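Local coordinates for uncharacterized protein MTH_862 (Methanothermobacter thermautotrophicus, PDB 2R47) that is of unknown function and belongs to the archaeal DUF2124 family, with an alpha/beta fold built around a mixed sheet and two copies in the assembly, at residues D53-A65 with I99-A113. Residues are numbered along the deposited sequence; the frame is centred on the assembly and turned at random.
Sequences DNIFIPNTDFSKA and IGSDIEDVKKLVEDA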
# COMPACT_ATOMS: atom_id res chain seq x y z
N ASP A 53 -12.88 14.23 -0.38
CA ASP A 53 -12.03 14.83 -1.41
C ASP A 53 -10.59 14.74 -0.86
O ASP A 53 -10.23 15.37 0.15
CB ASP A 53 -12.41 16.29 -1.73
CG ASP A 53 -13.49 16.41 -2.84
OD1 ASP A 53 -13.92 15.40 -3.44
OD2 ASP A 53 -13.90 17.57 -3.13
N ASN A 54 -9.77 13.91 -1.52
CA ASN A 54 -8.47 13.55 -0.94
C ASN A 54 -7.33 14.00 -1.86
O ASN A 54 -7.47 13.98 -3.11
CB ASN A 54 -8.38 12.04 -0.83
CG ASN A 54 -9.47 11.45 0.09
OD1 ASN A 54 -9.73 12.00 1.16
ND2 ASN A 54 -10.11 10.37 -0.34
N ILE A 55 -6.23 14.36 -1.25
CA ILE A 55 -5.03 14.73 -2.01
C ILE A 55 -3.77 14.08 -1.44
O ILE A 55 -3.72 13.71 -0.24
CB ILE A 55 -4.80 16.28 -2.06
CG1 ILE A 55 -4.46 16.83 -0.66
CG2 ILE A 55 -6.05 17.07 -2.64
CD1 ILE A 55 -4.17 18.41 -0.65
N PHE A 56 -2.72 13.99 -2.29
CA PHE A 56 -1.42 13.43 -1.87
C PHE A 56 -0.41 14.56 -1.99
O PHE A 56 -0.30 15.18 -3.06
CB PHE A 56 -0.99 12.29 -2.77
CG PHE A 56 0.43 11.82 -2.48
CD1 PHE A 56 0.73 11.25 -1.23
CD2 PHE A 56 1.46 12.02 -3.41
CE1 PHE A 56 2.02 10.85 -0.90
CE2 PHE A 56 2.77 11.62 -3.09
CZ PHE A 56 3.05 11.06 -1.84
N ILE A 57 0.30 14.82 -0.90
CA ILE A 57 1.30 15.87 -0.84
C ILE A 57 2.65 15.16 -0.83
O ILE A 57 2.92 14.42 0.10
CB ILE A 57 1.13 16.70 0.44
CG1 ILE A 57 -0.23 17.44 0.45
CG2 ILE A 57 2.33 17.67 0.68
CD1 ILE A 57 -0.65 17.77 1.88
N PRO A 58 3.47 15.37 -1.87
CA PRO A 58 4.78 14.74 -1.90
C PRO A 58 5.77 15.45 -0.97
O PRO A 58 5.99 16.67 -1.07
CB PRO A 58 5.19 14.84 -3.37
CG PRO A 58 4.58 16.15 -3.84
CD PRO A 58 3.23 16.19 -3.09
N ASN A 59 6.38 14.68 -0.07
CA ASN A 59 7.29 15.21 0.94
C ASN A 59 6.58 16.31 1.71
O ASN A 59 5.58 16.04 2.31
CB ASN A 59 8.61 15.66 0.28
CG ASN A 59 9.37 14.49 -0.32
OD1 ASN A 59 9.64 13.51 0.36
ND2 ASN A 59 9.61 14.55 -1.61
N THR A 60 7.11 17.54 1.74
CA THR A 60 6.36 18.61 2.42
C THR A 60 5.99 19.72 1.41
O THR A 60 5.82 20.87 1.78
CB THR A 60 7.13 19.18 3.64
OG1 THR A 60 8.40 19.68 3.19
CG2 THR A 60 7.37 18.09 4.70
N ASP A 61 5.88 19.35 0.14
CA ASP A 61 5.61 20.33 -0.90
C ASP A 61 4.14 20.39 -1.27
O ASP A 61 3.72 19.79 -2.24
CB ASP A 61 6.44 20.03 -2.15
CG ASP A 61 6.46 21.19 -3.12
OD1 ASP A 61 5.75 22.20 -2.90
OD2 ASP A 61 7.21 21.08 -4.10
N PHE A 62 3.40 21.22 -0.54
CA PHE A 62 1.97 21.43 -0.74
C PHE A 62 1.63 21.91 -2.15
O PHE A 62 0.62 21.52 -2.72
CB PHE A 62 1.55 22.43 0.32
CG PHE A 62 0.11 22.69 0.40
CD1 PHE A 62 -0.82 21.65 0.39
CD2 PHE A 62 -0.34 24.02 0.55
CE1 PHE A 62 -2.19 21.91 0.52
CE2 PHE A 62 -1.72 24.29 0.67
CZ PHE A 62 -2.64 23.24 0.63
N SER A 63 2.49 22.75 -2.72
CA SER A 63 2.27 23.26 -4.08
C SER A 63 2.25 22.18 -5.14
O SER A 63 1.63 22.39 -6.21
CB SER A 63 3.31 24.35 -4.43
OG SER A 63 4.58 23.77 -4.74
N LYS A 64 2.86 21.02 -4.86
CA LYS A 64 2.87 19.88 -5.79
C LYS A 64 1.79 18.82 -5.45
O LYS A 64 1.75 17.74 -6.05
CB LYS A 64 4.26 19.21 -5.85
CG LYS A 64 5.33 19.98 -6.70
CD LYS A 64 5.03 19.95 -8.21
CE LYS A 64 5.25 18.57 -8.86
NZ LYS A 64 4.28 18.26 -9.98
N ALA A 65 0.87 19.15 -4.52
CA ALA A 65 -0.17 18.19 -4.15
C ALA A 65 -1.05 17.86 -5.35
O ALA A 65 -1.30 18.74 -6.19
CB ALA A 65 -0.99 18.72 -3.00
N ILE A 99 16.03 12.17 4.34
CA ILE A 99 14.91 12.69 3.54
C ILE A 99 13.65 11.84 3.70
O ILE A 99 13.00 11.39 2.77
CB ILE A 99 15.22 13.46 2.21
CG1 ILE A 99 16.06 14.71 2.50
CG2 ILE A 99 13.95 13.95 1.52
CD1 ILE A 99 15.73 15.41 3.83
N GLY A 100 13.35 11.65 4.98
CA GLY A 100 12.10 12.17 5.48
C GLY A 100 12.31 13.67 5.31
O GLY A 100 13.16 14.10 4.53
N SER A 101 11.58 14.49 6.05
CA SER A 101 11.70 15.96 5.87
C SER A 101 12.16 16.56 7.16
O SER A 101 11.93 15.96 8.21
CB SER A 101 10.34 16.53 5.48
OG SER A 101 9.86 15.88 4.33
N ASP A 102 12.81 17.72 7.14
CA ASP A 102 13.19 18.26 8.44
C ASP A 102 11.97 18.79 9.21
O ASP A 102 10.96 19.14 8.60
CB ASP A 102 14.46 19.16 8.40
CG ASP A 102 14.20 20.57 7.95
OD1 ASP A 102 13.03 20.97 7.78
OD2 ASP A 102 15.19 21.31 7.77
N ILE A 103 12.04 18.77 10.53
CA ILE A 103 10.88 19.07 11.37
C ILE A 103 10.31 20.45 11.08
O ILE A 103 9.10 20.64 11.13
CB ILE A 103 11.18 18.89 12.89
CG1 ILE A 103 9.88 18.76 13.70
CG2 ILE A 103 12.11 20.02 13.43
CD1 ILE A 103 9.10 17.47 13.44
N GLU A 104 11.18 21.42 10.77
CA GLU A 104 10.65 22.74 10.48
C GLU A 104 9.89 22.80 9.16
O GLU A 104 8.92 23.56 9.08
CB GLU A 104 11.70 23.85 10.61
CG GLU A 104 12.20 24.09 12.05
CD GLU A 104 11.10 24.46 13.07
OE1 GLU A 104 10.19 25.26 12.73
OE2 GLU A 104 11.17 23.95 14.21
N ASP A 105 10.27 22.00 8.15
CA ASP A 105 9.53 21.94 6.88
C ASP A 105 8.19 21.25 7.11
O ASP A 105 7.18 21.59 6.47
CB ASP A 105 10.30 21.22 5.78
CG ASP A 105 11.50 22.03 5.25
OD1 ASP A 105 11.44 23.27 5.17
OD2 ASP A 105 12.50 21.39 4.91
N VAL A 106 8.21 20.27 8.01
CA VAL A 106 6.96 19.58 8.42
C VAL A 106 6.01 20.54 9.14
O VAL A 106 4.82 20.56 8.86
CB VAL A 106 7.23 18.29 9.26
CG1 VAL A 106 5.93 17.74 9.81
CG2 VAL A 106 7.93 17.21 8.38
N LYS A 107 6.53 21.33 10.07
CA LYS A 107 5.67 22.27 10.77
C LYS A 107 5.12 23.34 9.84
O LYS A 107 4.01 23.84 10.05
CB LYS A 107 6.41 22.92 11.94
CG LYS A 107 6.77 22.00 13.05
CD LYS A 107 7.64 22.84 14.00
CE LYS A 107 8.11 22.09 15.17
NZ LYS A 107 9.14 22.92 15.89
N LYS A 108 5.91 23.72 8.84
CA LYS A 108 5.43 24.70 7.85
C LYS A 108 4.32 24.08 7.02
O LYS A 108 3.36 24.75 6.66
CB LYS A 108 6.56 25.15 6.92
CG LYS A 108 6.09 26.16 5.88
CD LYS A 108 5.90 27.55 6.51
CE LYS A 108 5.39 28.57 5.48
NZ LYS A 108 5.94 28.32 4.11
N LEU A 109 4.47 22.81 6.68
CA LEU A 109 3.38 22.08 5.97
C LEU A 109 2.10 22.10 6.78
O LEU A 109 1.03 22.31 6.23
CB LEU A 109 3.78 20.63 5.70
CG LEU A 109 2.67 19.82 5.02
CD1 LEU A 109 2.34 20.36 3.59
CD2 LEU A 109 3.02 18.34 4.98
N VAL A 110 2.23 21.85 8.08
CA VAL A 110 1.05 21.79 8.93
C VAL A 110 0.41 23.17 8.94
O VAL A 110 -0.80 23.31 8.82
CB VAL A 110 1.39 21.27 10.34
CG1 VAL A 110 0.13 21.34 11.25
CG2 VAL A 110 1.89 19.81 10.25
N GLU A 111 1.24 24.21 9.04
CA GLU A 111 0.75 25.58 9.02
C GLU A 111 0.04 25.90 7.72
O GLU A 111 -1.02 26.56 7.73
CB GLU A 111 1.91 26.56 9.20
CG GLU A 111 1.45 28.00 9.35
CD GLU A 111 0.55 28.21 10.57
OE1 GLU A 111 0.66 27.40 11.53
OE2 GLU A 111 -0.24 29.19 10.58
N ASP A 112 0.62 25.47 6.60
CA ASP A 112 0.07 25.81 5.29
C ASP A 112 -1.12 24.97 4.80
O ASP A 112 -2.06 25.49 4.18
CB ASP A 112 1.16 25.73 4.21
CG ASP A 112 2.24 26.82 4.35
OD1 ASP A 112 2.09 27.80 5.13
OD2 ASP A 112 3.27 26.65 3.67
N ALA A 113 -1.04 23.66 4.98
CA ALA A 113 -1.97 22.73 4.36
C ALA A 113 -3.12 22.36 5.27
O ALA A 113 -4.17 21.97 4.77
CB ALA A 113 -1.24 21.44 3.95
O HOH W 1 6.79 22.81 4.20
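Helix 103-113 lies across the type II' turn Pro58-Asp61 and the 3-10 segment 62-64, the connection that leaves strand 53-58, and Thr60, Leu109, Phe62 and Ala113 do most of the touching. Phe62 CG stands anti to the backbone N (chi1 -174°), which lays the ring against the last turn of the helix: Ala113 CB sits over one face as a CH-pi contact, 3.7 Å from the ring centroid and 20° off the normal, shifted toward the CD1-CE1 rim. The Asp112 carbonyl O comes obliquely to Phe62 CE2. One turn back along the helix, Leu109 turns its CD1 branch into the angle between strand and turn, meeting Phe62 CB at 3.9 Å and Ile57 CG2 at 4.0 Å. This is the helix of a beta-alpha-beta crossover, joining the adjacent parallel strands 88-91 and 118-125 and packing on one side of the mixed beta-sheet of an alpha/beta fold: Ile57 and Leu109 both rest on Ala32 and Leu88 of parallel strands 28-33 and 88-91, while Val106 reaches Leu90 and Trp134. Thr60, at the turn, reaches from Ser101, ahead of the helix, to Leu109. Thr60 CG2 points at Val106 CG2, 3.8 Å away, and presses on Ser101, 3.4 Å from Ser101 CB, tighter than ordinary carbon contact, with Ser101 OG beside it; Thr60 OG1, on the other branch, lies 3.6 Å from Asp105 CB. No direct hydrogen bond joins the two segments. Instead a water donates to the Asp105 carbonyl O at 2.6 Å and to the Thr60 carbonyl O at 3.2 Å, bridging backbone to backbone. Just ahead of the helix, Asp102 is the N-cap, its OD1 accepting from Asp105 N. On the turn side, Lys64 O hydrogen-bonds to Tyr73 OH of the second subunit.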